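Local coordinates for protein STI-1 (Caenorhabditis elegans, PDB 4GCN) that binds the C-terminal pentapeptide of Hsp90, inhibits the Hsp90 ATPase and joins Hsp70 and Hsp90 in one complex, here represented by its N-terminal tetratricopeptide repeat domain, at residues A[59-64]-A[86-91]; A[40-45]-A[80-85]; A[64-69]-A[103-108]; A[25-30]-A[49-54]; A[92-95]-A[101-104]. All blocks are in the same frame, centred on the assembly; numbering follows the deposited sequence.

The five contacts sample one TPR array, built from packing between consecutive helices (interactions 1, 4 and 5) and next-but-one helices (interactions 2 and 3). Interactions 1 and 3 share F64 and have centres about 6 Å apart; A89 packs against W105. Interaction 5, centred about 8 Å from interaction 1, continues this cluster where V62 meets F93. Interaction 2, about 12 Å from interaction 1, has A68 of residues 64-69 close by. Interaction 4 lies about 20 Å from interaction 5 between centres, yet F53 reaches residues 92-95. The chain forms the assembly alone; as in related TPR domains, helices 42-54 and 79-95, which interaction 2 joins, probably help line the groove for the chaperone C-terminus.

Interaction 1: residues A[59-64]-A[86-91]; sequences AECVQF and MSRAGN
C61 lays its sulfur along the aliphatic stem of R88, with SG 3.7 Å from R88 CG and nearly as close to R88 CD. Its thiol points at the facing helix because SG stands anti to the backbone N (chi1 176°). R88 meets it with its inner methylenes; the chain then bends at chi3 and carries the guanidinium group away from the sulfur. That group is probably part of the carboxylate clamp for the chaperone C-terminus, as in related Hop TPR domains. The second meeting point is V62, whose CG2 lies 4.0 Å from A89 O; the CA atoms of V62 and A89 are just 4.9 Å apart, an approach that the small side chain of A89 leaves room for. The helices, 58-74 and 79-95, run roughly antiparallel and are predicted to belong to successive TPR units, so this is a joint between repeats. Y52 also packs on C61, while W105 and C65 pack on A89. With a thiol, a valine methyl, a main-chain carbonyl and the carbon part of an arginine as its surfaces, the joint relies on a close, mostly apolar fit, and it engages the charged residue through its neutral portion.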
# COMPACT_ATOMS: atom_id res chain seq x y z
N ALA A 59 -0.05 -11.76 2.96
CA ALA A 59 0.99 -11.48 4.00
C ALA A 59 2.04 -10.53 3.45
O ALA A 59 2.38 -9.53 4.07
CB ALA A 59 1.65 -12.76 4.49
N GLU A 60 2.42 -10.73 2.17
CA GLU A 60 3.36 -9.78 1.53
C GLU A 60 2.75 -8.37 1.35
O GLU A 60 3.42 -7.39 1.56
CB GLU A 60 3.86 -10.35 0.23
CG GLU A 60 4.62 -11.64 0.39
CD GLU A 60 3.77 -12.91 0.34
OE1 GLU A 60 2.53 -12.98 0.68
OE2 GLU A 60 4.38 -13.91 -0.07
N CYS A 61 1.47 -8.31 0.99
CA CYS A 61 0.73 -7.05 0.90
C CYS A 61 0.85 -6.28 2.22
O CYS A 61 1.25 -5.11 2.22
CB CYS A 61 -0.70 -7.30 0.56
SG CYS A 61 -1.75 -5.87 0.53
N VAL A 62 0.53 -6.94 3.32
CA VAL A 62 0.63 -6.35 4.64
C VAL A 62 2.03 -5.82 4.89
O VAL A 62 2.17 -4.72 5.41
CB VAL A 62 0.23 -7.31 5.81
CG1 VAL A 62 0.62 -6.75 7.21
CG2 VAL A 62 -1.23 -7.66 5.75
N GLN A 63 3.04 -6.60 4.53
CA GLN A 63 4.44 -6.22 4.75
C GLN A 63 4.77 -4.94 4.02
O GLN A 63 5.37 -4.04 4.58
CB GLN A 63 5.41 -7.37 4.35
CG GLN A 63 5.31 -8.54 5.32
CD GLN A 63 5.70 -9.90 4.75
OE1 GLN A 63 6.59 -9.97 3.91
NE2 GLN A 63 5.06 -10.99 5.26
N PHE A 64 4.26 -4.79 2.83
CA PHE A 64 4.51 -3.55 2.11
C PHE A 64 3.68 -2.37 2.58
O PHE A 64 4.09 -1.22 2.43
CB PHE A 64 4.49 -3.80 0.59
CG PHE A 64 5.82 -4.29 0.11
CD1 PHE A 64 6.24 -5.58 0.37
CD2 PHE A 64 6.73 -3.40 -0.46
CE1 PHE A 64 7.53 -6.02 -0.00
CE2 PHE A 64 8.00 -3.84 -0.84
CZ PHE A 64 8.41 -5.14 -0.60
N MET A 86 -2.92 1.76 5.41
CA MET A 86 -3.54 1.16 6.59
C MET A 86 -4.82 0.38 6.26
O MET A 86 -4.98 -0.76 6.67
CB MET A 86 -3.77 2.22 7.66
CG MET A 86 -2.46 2.68 8.28
SD MET A 86 -2.81 4.14 9.27
CE MET A 86 -1.19 4.38 10.07
N SER A 87 -5.71 0.94 5.44
CA SER A 87 -6.92 0.25 5.06
C SER A 87 -6.61 -0.95 4.19
O SER A 87 -7.29 -1.98 4.27
CB SER A 87 -7.86 1.18 4.29
OG SER A 87 -7.76 2.50 4.79
N ARG A 88 -5.59 -0.80 3.32
CA ARG A 88 -5.21 -1.92 2.45
C ARG A 88 -4.74 -3.09 3.30
O ARG A 88 -5.10 -4.25 3.06
CB ARG A 88 -4.12 -1.54 1.43
CG ARG A 88 -3.75 -2.75 0.55
CD ARG A 88 -3.01 -2.46 -0.75
NE ARG A 88 -3.85 -1.73 -1.71
CZ ARG A 88 -3.52 -0.54 -2.20
NH1 ARG A 88 -2.42 0.10 -1.76
NH2 ARG A 88 -4.31 0.02 -3.10
N ALA A 89 -3.90 -2.80 4.29
CA ALA A 89 -3.51 -3.79 5.23
C ALA A 89 -4.69 -4.45 5.94
O ALA A 89 -4.63 -5.67 6.18
CB ALA A 89 -2.56 -3.19 6.32
N GLY A 90 -5.71 -3.67 6.33
CA GLY A 90 -6.86 -4.21 6.97
C GLY A 90 -7.59 -5.20 6.08
O GLY A 90 -7.97 -6.29 6.51
N ASN A 91 -7.80 -4.80 4.83
CA ASN A 91 -8.36 -5.69 3.87
C ASN A 91 -7.57 -7.01 3.62
O ASN A 91 -8.16 -8.10 3.50
CB ASN A 91 -8.58 -4.92 2.58
CG ASN A 91 -9.78 -4.00 2.67
OD1 ASN A 91 -9.63 -2.79 2.71
ND2 ASN A 91 -10.96 -4.57 2.64

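Interaction 2: residues A[40-45]-A[80-85]; sequences SNITFY and KLIAKA
I42 and L81 mark the closest backbone approach of the two segments, with their CA atoms 7.7 Å apart, and the helices they belong to run in nearly the same direction. This is the layering expected of a TPR array: helix 42-54 and helix 79-95 are separated in sequence by helix 58-74, which turns back between them, and the two outer members come alongside each other. At this distance the gap is bridged by branched side chains, chiefly that of I42. Its CG1 is anti to the backbone N (chi1 -166°) and the chain stays extended to CD1, which projects to the facing helix and comes within 3.8 Å of I82 CG1. The two isoleucines meet at about a right angle. The second branch of I42 serves a different partner, CG2 resting 3.9 Å from L81 CD1, so that one residue divides its two ends between neighbours on successive positions of the other helix. CD1 also passes close to the carbonyl oxygen of L81, which accepts a weak hydrogen bond from N46. A68, on the intervening helix, touches both I42 and A85 and extends the apolar cluster. I42 follows directly on the N-cap of its helix, N41, whose OD1 accepts from T43 N at 3.0 Å, the donor tilted 32° from the amide carbonyl plane.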
# COMPACT_ATOMS: atom_id res chain seq x y z
N SER A 40 12.44 6.53 -0.77
CA SER A 40 11.74 7.46 0.08
C SER A 40 10.33 7.78 -0.41
O SER A 40 9.64 8.58 0.20
CB SER A 40 12.53 8.77 0.15
OG SER A 40 12.39 9.57 -1.03
N ASN A 41 9.92 7.18 -1.52
CA ASN A 41 8.60 7.49 -2.13
C ASN A 41 7.54 6.43 -1.78
O ASN A 41 7.54 5.27 -2.26
CB ASN A 41 8.75 7.67 -3.62
CG ASN A 41 7.48 8.16 -4.31
OD1 ASN A 41 6.40 8.04 -3.78
ND2 ASN A 41 7.63 8.74 -5.52
N ILE A 42 6.62 6.83 -0.92
CA ILE A 42 5.53 5.95 -0.45
C ILE A 42 4.75 5.28 -1.59
O ILE A 42 4.34 4.13 -1.45
CB ILE A 42 4.53 6.73 0.46
CG1 ILE A 42 3.59 5.76 1.23
CG2 ILE A 42 3.62 7.71 -0.35
CD1 ILE A 42 2.74 6.45 2.31
N THR A 43 4.53 5.98 -2.69
CA THR A 43 3.71 5.46 -3.79
C THR A 43 4.21 4.07 -4.23
O THR A 43 3.41 3.21 -4.55
CB THR A 43 3.81 6.38 -5.01
OG1 THR A 43 3.38 7.69 -4.64
CG2 THR A 43 2.93 5.89 -6.16
N PHE A 44 5.51 3.85 -4.19
CA PHE A 44 6.05 2.56 -4.73
C PHE A 44 5.67 1.40 -3.84
O PHE A 44 5.45 0.26 -4.32
CB PHE A 44 7.57 2.61 -4.92
CG PHE A 44 8.08 3.79 -5.69
CD1 PHE A 44 7.29 4.46 -6.65
CD2 PHE A 44 9.37 4.25 -5.46
CE1 PHE A 44 7.78 5.57 -7.32
CE2 PHE A 44 9.87 5.33 -6.13
CZ PHE A 44 9.07 6.02 -7.04
N TYR A 45 5.67 1.66 -2.53
CA TYR A 45 5.31 0.66 -1.51
C TYR A 45 3.84 0.33 -1.53
O TYR A 45 3.46 -0.89 -1.56
CB TYR A 45 5.79 1.09 -0.13
CG TYR A 45 7.25 1.34 -0.07
CD1 TYR A 45 8.15 0.30 0.17
CD2 TYR A 45 7.77 2.59 -0.21
CE1 TYR A 45 9.52 0.53 0.28
CE2 TYR A 45 9.12 2.82 -0.11
CZ TYR A 45 10.00 1.77 0.13
OH TYR A 45 11.33 1.99 0.21
N LYS A 80 -2.90 11.12 3.98
CA LYS A 80 -4.00 10.38 3.31
C LYS A 80 -3.52 9.09 2.63
O LYS A 80 -4.23 8.11 2.57
CB LYS A 80 -4.83 11.28 2.38
CG LYS A 80 -5.47 12.44 3.15
CD LYS A 80 -6.23 13.53 2.39
CE LYS A 80 -5.38 14.39 1.40
NZ LYS A 80 -4.11 15.01 1.94
N LEU A 81 -2.28 9.10 2.14
CA LEU A 81 -1.65 7.94 1.48
C LEU A 81 -1.17 6.95 2.52
O LEU A 81 -1.11 5.75 2.29
CB LEU A 81 -0.47 8.43 0.61
CG LEU A 81 -0.82 9.52 -0.39
CD1 LEU A 81 0.47 9.89 -1.11
CD2 LEU A 81 -1.94 9.02 -1.33
N ILE A 82 -0.79 7.45 3.70
CA ILE A 82 -0.55 6.56 4.83
C ILE A 82 -1.87 5.88 5.30
O ILE A 82 -1.89 4.66 5.54
CB ILE A 82 0.13 7.32 6.02
CG1 ILE A 82 1.48 7.89 5.58
CG2 ILE A 82 0.19 6.40 7.23
CD1 ILE A 82 2.15 8.84 6.65
N ALA A 83 -2.99 6.61 5.36
CA ALA A 83 -4.30 6.01 5.65
C ALA A 83 -4.67 4.91 4.67
O ALA A 83 -5.20 3.86 5.08
CB ALA A 83 -5.40 7.08 5.65
N LYS A 84 -4.44 5.16 3.37
CA LYS A 84 -4.70 4.14 2.33
C LYS A 84 -3.90 2.88 2.58
O LYS A 84 -4.47 1.81 2.43
CB LYS A 84 -4.37 4.65 0.96
CG LYS A 84 -4.66 3.64 -0.15
CD LYS A 84 -4.63 4.31 -1.54
CE LYS A 84 -3.21 4.76 -1.94
NZ LYS A 84 -3.21 5.56 -3.21
N ALA A 85 -2.63 2.98 3.00
CA ALA A 85 -1.82 1.82 3.27
C ALA A 85 -2.46 1.04 4.39
O ALA A 85 -2.49 -0.20 4.35
CB ALA A 85 -0.36 2.17 3.66

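Interaction 3: residues A[64-69]-A[103-108]; sequences FCEKAV and VQWFHR
W105 reaches from helix 99-112 to meet V69 and E66 of helix 58-74, spanning an axis separation of 13.7 Å between segments that run 27° from parallel. Such a span is too wide for backbones to pack directly, and the indole is the piece long enough to fill it. V69 approaches the six-membered end of the ring at its edge, near the ring plane, with CG2 4.1 Å from W105 CZ3. E66 comes to the same end obliquely and crosses the indole at about a right angle, its CG 3.7 Å from W105 CZ2. The chain of E66 is extended beyond CG (chi2 164°), which carries the carboxylate past the ring to the side where the indole nitrogen lies. There a water joins the two polar ends: it takes the N-H of W105 NE1 at 2.8 Å, in the ring plane, and donates to E66 OE2 at 2.7 Å. R108 adds a further layer, its NH1 3.3 Å above one face of the indole toward the rim, while NH2 lies near V69 CG1. Helix 79-95 supplies A89 and F93 as packing partners of W105, so the tryptophan knits together helices of two predicted TPR units. The contact thus pairs an apolar inner end, V69 on carbon, with a hydrated outer end, where the carboxylate probably polarises the water and strengthens its hold on the indole N-H; the bridge and the surrounding packing together should limit rotation of the ring.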
# COMPACT_ATOMS: atom_id res chain seq x y z
N PHE A 64 4.26 -4.79 2.83
CA PHE A 64 4.51 -3.55 2.11
C PHE A 64 3.68 -2.37 2.58
O PHE A 64 4.09 -1.22 2.43
CB PHE A 64 4.49 -3.80 0.59
CG PHE A 64 5.82 -4.29 0.11
CD1 PHE A 64 6.24 -5.58 0.37
CD2 PHE A 64 6.73 -3.40 -0.46
CE1 PHE A 64 7.53 -6.02 -0.00
CE2 PHE A 64 8.00 -3.84 -0.84
CZ PHE A 64 8.41 -5.14 -0.60
N CYS A 65 2.50 -2.64 3.16
CA CYS A 65 1.72 -1.60 3.80
C CYS A 65 2.47 -1.07 5.00
O CYS A 65 2.48 0.12 5.27
CB CYS A 65 0.37 -2.16 4.25
SG CYS A 65 -0.73 -2.56 2.88
N GLU A 66 3.09 -1.96 5.71
CA GLU A 66 3.86 -1.59 6.90
C GLU A 66 5.06 -0.70 6.50
O GLU A 66 5.40 0.32 7.16
CB GLU A 66 4.35 -2.86 7.60
CG GLU A 66 3.26 -3.68 8.32
CD GLU A 66 3.72 -5.14 8.69
OE1 GLU A 66 4.83 -5.58 8.35
OE2 GLU A 66 2.96 -5.87 9.34
N LYS A 67 5.75 -1.12 5.45
CA LYS A 67 6.79 -0.28 4.82
C LYS A 67 6.25 1.12 4.38
O LYS A 67 6.84 2.12 4.74
CB LYS A 67 7.47 -1.01 3.63
CG LYS A 67 8.49 -2.07 4.00
CD LYS A 67 8.93 -2.81 2.71
CE LYS A 67 9.87 -3.97 2.92
NZ LYS A 67 10.82 -3.75 4.04
N ALA A 68 5.10 1.20 3.72
CA ALA A 68 4.53 2.46 3.32
C ALA A 68 4.33 3.40 4.50
O ALA A 68 4.62 4.57 4.44
CB ALA A 68 3.20 2.23 2.55
N VAL A 69 3.76 2.86 5.57
CA VAL A 69 3.49 3.63 6.76
C VAL A 69 4.80 4.16 7.33
O VAL A 69 4.88 5.36 7.67
CB VAL A 69 2.74 2.81 7.84
CG1 VAL A 69 2.69 3.54 9.18
CG2 VAL A 69 1.37 2.42 7.39
N VAL A 103 -9.27 -5.37 12.06
CA VAL A 103 -9.87 -4.26 12.80
C VAL A 103 -8.78 -3.35 13.46
O VAL A 103 -8.93 -2.11 13.47
CB VAL A 103 -10.87 -4.84 13.83
CG1 VAL A 103 -11.29 -3.85 14.88
CG2 VAL A 103 -12.09 -5.41 13.04
N GLN A 104 -7.70 -3.92 13.93
CA GLN A 104 -6.59 -3.06 14.45
C GLN A 104 -6.15 -2.07 13.35
O GLN A 104 -5.98 -0.88 13.65
CB GLN A 104 -5.35 -3.85 14.89
CG GLN A 104 -5.40 -4.38 16.33
CD GLN A 104 -4.27 -5.36 16.62
OE1 GLN A 104 -3.13 -5.14 16.19
NE2 GLN A 104 -4.57 -6.43 17.38
N TRP A 105 -6.02 -2.56 12.11
CA TRP A 105 -5.49 -1.76 11.03
C TRP A 105 -6.54 -0.72 10.56
O TRP A 105 -6.22 0.41 10.28
CB TRP A 105 -5.03 -2.63 9.86
CG TRP A 105 -3.62 -3.09 10.02
CD1 TRP A 105 -3.16 -4.28 10.53
CD2 TRP A 105 -2.45 -2.34 9.66
NE1 TRP A 105 -1.77 -4.30 10.58
CE2 TRP A 105 -1.29 -3.15 10.06
CE3 TRP A 105 -2.24 -1.08 9.15
CZ2 TRP A 105 0.01 -2.73 9.81
CZ3 TRP A 105 -0.94 -0.69 8.83
CH2 TRP A 105 0.17 -1.47 9.18
N PHE A 106 -7.79 -1.14 10.48
CA PHE A 106 -8.87 -0.26 10.06
C PHE A 106 -9.03 0.92 11.04
O PHE A 106 -9.27 2.03 10.64
CB PHE A 106 -10.15 -1.07 10.00
CG PHE A 106 -10.25 -1.99 8.79
CD1 PHE A 106 -9.75 -1.64 7.55
CD2 PHE A 106 -10.93 -3.19 8.88
CE1 PHE A 106 -9.93 -2.48 6.41
CE2 PHE A 106 -11.07 -4.05 7.75
CZ PHE A 106 -10.58 -3.67 6.52
N HIS A 107 -8.97 0.66 12.33
CA HIS A 107 -8.97 1.71 13.31
C HIS A 107 -7.80 2.68 13.20
O HIS A 107 -8.05 3.90 13.28
CB HIS A 107 -9.07 1.15 14.70
CG HIS A 107 -10.47 0.87 15.12
ND1 HIS A 107 -11.43 1.84 15.17
CD2 HIS A 107 -11.08 -0.30 15.51
CE1 HIS A 107 -12.60 1.30 15.65
NE2 HIS A 107 -12.40 -0.01 15.82
N ARG A 108 -6.56 2.17 13.01
CA ARG A 108 -5.43 3.01 12.57
C ARG A 108 -5.71 3.87 11.36
O ARG A 108 -5.54 5.12 11.40
CB ARG A 108 -4.19 2.18 12.41
CG ARG A 108 -3.65 1.77 13.79
CD ARG A 108 -2.54 0.77 13.74
NE ARG A 108 -1.30 1.46 13.33
CZ ARG A 108 -0.30 0.88 12.66
NH1 ARG A 108 -0.35 -0.41 12.39
NH2 ARG A 108 0.79 1.57 12.30
O HOH W 1 0.68 -5.72 10.83

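Interaction 4: residues A[25-30]-A[49-54]; sequences EKAHVH and AAVYFE
A27 opens the contact with its methyl group, CB lying 4.2 Å from V51 CG2, where the backbones of the antiparallel helices come nearest. One residue further on, H28 does most of the work. Its CG lies anti to the carbonyl carbon (chi1 -78°), and the imidazole is thrust between V51 and Y52. The V51 branch is tightly packed, with CG1 3.2 Å from H28 NE2. On the other flank, H28 CE1 sits over one face of the phenol, 3.2 Å above the plane of the Y52 ring and displaced toward the rim. The two rings are inclined by 38°, with centroids 4.3 Å apart, an oblique pairing, neither stacked nor edge-to-face, that brings CE1 down over the phenol. Both ring nitrogens are engaged by residues flanking the second segment, NE2 by E55 OE2 and ND1 by K48 NZ, which would be consistent with a proton on NE2 and should hold the imidazole against turning over. With an alanine at Y52 the phenol face over H28 CE1 is lost, which is likely to open a gap beside the imidazole and leave its tilt less firmly set. The short segments pack with axes 10.2 Å apart and 160° between their directions, an antiparallel junction between the predicted first and second repeats. Y19 of helix 3-20 closes on V51, Y52 leans on E60 and C61 of helix 58-74 as well as F64, and F53 faces N91 and K95 of helix 79-95.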
# COMPACT_ATOMS: atom_id res chain seq x y z
N GLU A 25 4.41 -10.17 -12.37
CA GLU A 25 5.87 -10.35 -12.25
C GLU A 25 6.66 -9.13 -12.73
O GLU A 25 7.54 -8.62 -12.04
CB GLU A 25 6.32 -11.59 -13.06
CG GLU A 25 5.95 -12.93 -12.44
CD GLU A 25 4.46 -13.23 -12.45
OE1 GLU A 25 3.74 -12.80 -13.40
OE2 GLU A 25 4.01 -13.91 -11.48
N LYS A 26 6.32 -8.65 -13.91
CA LYS A 26 6.95 -7.49 -14.54
C LYS A 26 6.64 -6.22 -13.72
O LYS A 26 7.51 -5.33 -13.58
CB LYS A 26 6.43 -7.38 -16.01
CG LYS A 26 6.75 -6.17 -16.90
CD LYS A 26 5.95 -6.20 -18.25
CE LYS A 26 5.89 -4.88 -19.08
NZ LYS A 26 4.57 -4.27 -19.62
N ALA A 27 5.44 -6.16 -13.14
CA ALA A 27 5.04 -4.99 -12.32
C ALA A 27 5.97 -4.89 -11.15
O ALA A 27 6.48 -3.82 -10.88
CB ALA A 27 3.62 -5.10 -11.84
N HIS A 28 6.20 -6.02 -10.47
CA HIS A 28 7.14 -6.07 -9.35
C HIS A 28 8.57 -5.66 -9.74
O HIS A 28 9.24 -4.95 -8.97
CB HIS A 28 7.16 -7.45 -8.71
CG HIS A 28 6.00 -7.73 -7.79
ND1 HIS A 28 5.76 -7.02 -6.66
CD2 HIS A 28 5.03 -8.73 -7.84
CE1 HIS A 28 4.69 -7.51 -6.04
NE2 HIS A 28 4.23 -8.55 -6.77
N VAL A 29 9.04 -6.16 -10.88
CA VAL A 29 10.41 -5.84 -11.42
C VAL A 29 10.64 -4.32 -11.46
O VAL A 29 11.63 -3.78 -10.92
CB VAL A 29 10.63 -6.45 -12.83
CG1 VAL A 29 11.78 -5.75 -13.57
CG2 VAL A 29 10.90 -7.95 -12.73
N HIS A 30 9.69 -3.64 -12.07
CA HIS A 30 9.74 -2.22 -12.21
C HIS A 30 9.56 -1.45 -10.92
O HIS A 30 10.28 -0.45 -10.65
CB HIS A 30 8.71 -1.81 -13.25
CG HIS A 30 9.13 -2.17 -14.70
ND1 HIS A 30 10.29 -1.69 -15.29
CD2 HIS A 30 8.51 -2.95 -15.65
CE1 HIS A 30 10.38 -2.18 -16.56
NE2 HIS A 30 9.31 -2.96 -16.78
N ALA A 49 2.14 -3.27 -2.78
CA ALA A 49 1.07 -3.85 -1.95
C ALA A 49 -0.15 -4.21 -2.75
O ALA A 49 -0.72 -5.27 -2.57
CB ALA A 49 0.76 -2.91 -0.76
N ALA A 50 -0.54 -3.32 -3.65
CA ALA A 50 -1.67 -3.54 -4.51
C ALA A 50 -1.46 -4.74 -5.43
O ALA A 50 -2.37 -5.54 -5.64
CB ALA A 50 -1.93 -2.29 -5.32
N VAL A 51 -0.27 -4.88 -5.98
CA VAL A 51 0.05 -6.06 -6.78
C VAL A 51 -0.07 -7.32 -5.93
O VAL A 51 -0.72 -8.27 -6.35
CB VAL A 51 1.44 -5.99 -7.41
CG1 VAL A 51 1.68 -7.24 -8.26
CG2 VAL A 51 1.57 -4.71 -8.23
N TYR A 52 0.57 -7.33 -4.75
CA TYR A 52 0.51 -8.50 -3.89
C TYR A 52 -0.91 -8.89 -3.54
O TYR A 52 -1.22 -10.05 -3.54
CB TYR A 52 1.32 -8.34 -2.60
CG TYR A 52 2.83 -8.43 -2.76
CD1 TYR A 52 3.42 -9.50 -3.45
CD2 TYR A 52 3.66 -7.45 -2.22
CE1 TYR A 52 4.80 -9.63 -3.52
CE2 TYR A 52 5.02 -7.54 -2.33
CZ TYR A 52 5.58 -8.60 -3.00
OH TYR A 52 6.92 -8.63 -3.13
N PHE A 53 -1.77 -7.92 -3.30
CA PHE A 53 -3.14 -8.18 -2.95
C PHE A 53 -3.86 -8.88 -4.11
O PHE A 53 -4.55 -9.87 -3.87
CB PHE A 53 -3.85 -6.85 -2.62
CG PHE A 53 -5.22 -7.02 -2.06
CD1 PHE A 53 -5.41 -7.03 -0.71
CD2 PHE A 53 -6.31 -7.15 -2.90
CE1 PHE A 53 -6.67 -7.19 -0.18
CE2 PHE A 53 -7.57 -7.30 -2.40
CZ PHE A 53 -7.75 -7.33 -1.03
N GLU A 54 -3.65 -8.42 -5.34
CA GLU A 54 -4.29 -9.07 -6.52
C GLU A 54 -3.75 -10.46 -6.76
O GLU A 54 -4.50 -11.29 -7.25
CB GLU A 54 -4.28 -8.24 -7.83
CG GLU A 54 -5.29 -8.75 -8.86
CD GLU A 54 -5.66 -7.79 -9.98
OE1 GLU A 54 -5.39 -6.58 -9.83
OE2 GLU A 54 -6.26 -8.22 -11.03

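Interaction 5: residues A[92-95]-A[101-104]; sequences AFQK and LAVQ
F93 presents one face of its ring to L101 across the helical hairpin of a TPR motif, the unit predicted as the third repeat. The alignment is almost exact: L101 CB stands 3.4 Å from the centroid of the F93 ring and 6° off the normal, a CH-pi contact with the methylene over the middle of the face. Beyond it the leucine runs obliquely over the ring instead of straight up from it, so L101 CG comes 3.7 Å from F93 CZ and CD1 settles near CE2. In this way a single aliphatic chain covers the face from its centre to its far rim. At the near end the CB of F93 approaches the backbone, 3.6 Å from A102 N, and the CA atoms of F93 and A102 are 4.8 Å apart. A small residue at this position early in the second helix is a TPR consensus feature, and A102 allows just such close passage. F93 is also met by V62 of helix 58-74 and by the W105 ring. A serine here in place of F93 would probably leave L101 without the flat surface it rests on and open a gap toward V62 and W105. Q94 completes the hairpin contact; its amide end is held by K121 through OE1, while its inner chain lies against the alanine, Q94 CG 3.8 Å from A102 CB.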
# COMPACT_ATOMS: atom_id res chain seq x y z
N ALA A 92 -6.25 -6.91 3.54
CA ALA A 92 -5.38 -8.07 3.41
C ALA A 92 -5.52 -9.02 4.61
O ALA A 92 -5.48 -10.22 4.42
CB ALA A 92 -3.89 -7.69 3.18
N PHE A 93 -5.67 -8.47 5.82
CA PHE A 93 -5.97 -9.25 7.00
C PHE A 93 -7.34 -9.90 7.00
O PHE A 93 -7.46 -11.09 7.29
CB PHE A 93 -5.72 -8.48 8.26
CG PHE A 93 -4.32 -8.60 8.78
CD1 PHE A 93 -3.78 -9.85 9.14
CD2 PHE A 93 -3.53 -7.48 8.91
CE1 PHE A 93 -2.54 -9.95 9.71
CE2 PHE A 93 -2.22 -7.58 9.44
CZ PHE A 93 -1.74 -8.81 9.82
N GLN A 94 -8.34 -9.20 6.53
CA GLN A 94 -9.62 -9.87 6.32
C GLN A 94 -9.53 -11.08 5.38
O GLN A 94 -10.18 -12.10 5.59
CB GLN A 94 -10.67 -8.95 5.71
CG GLN A 94 -11.28 -7.93 6.60
CD GLN A 94 -12.35 -7.17 5.87
OE1 GLN A 94 -12.01 -6.28 5.12
NE2 GLN A 94 -13.66 -7.53 6.07
N LYS A 95 -8.75 -10.94 4.34
CA LYS A 95 -8.60 -12.01 3.39
C LYS A 95 -7.84 -13.21 3.97
O LYS A 95 -7.90 -14.28 3.42
CB LYS A 95 -7.90 -11.52 2.16
CG LYS A 95 -8.64 -10.46 1.39
CD LYS A 95 -9.72 -11.13 0.55
CE LYS A 95 -10.48 -10.09 -0.25
NZ LYS A 95 -11.20 -10.77 -1.39
N LEU A 101 -6.65 -8.52 13.65
CA LEU A 101 -5.63 -7.69 12.98
C LEU A 101 -6.26 -6.74 11.96
O LEU A 101 -5.87 -5.58 11.93
CB LEU A 101 -4.47 -8.52 12.38
CG LEU A 101 -3.16 -8.59 13.23
CD1 LEU A 101 -2.43 -7.22 13.20
CD2 LEU A 101 -3.43 -9.03 14.67
N ALA A 102 -7.27 -7.20 11.22
CA ALA A 102 -7.98 -6.38 10.27
C ALA A 102 -8.51 -5.16 10.98
O ALA A 102 -8.31 -4.03 10.52
CB ALA A 102 -9.12 -7.12 9.57
N VAL A 103 -9.27 -5.37 12.06
CA VAL A 103 -9.87 -4.26 12.80
C VAL A 103 -8.78 -3.35 13.46
O VAL A 103 -8.93 -2.11 13.47
CB VAL A 103 -10.87 -4.84 13.83
CG1 VAL A 103 -11.29 -3.85 14.88
CG2 VAL A 103 -12.09 -5.41 13.04
N GLN A 104 -7.70 -3.92 13.93
CA GLN A 104 -6.59 -3.06 14.45
C GLN A 104 -6.15 -2.07 13.35
O GLN A 104 -5.98 -0.88 13.65
CB GLN A 104 -5.35 -3.85 14.89
CG GLN A 104 -5.40 -4.38 16.33
CD GLN A 104 -4.27 -5.36 16.62
OE1 GLN A 104 -3.13 -5.14 16.19
NE2 GLN A 104 -4.57 -6.43 17.38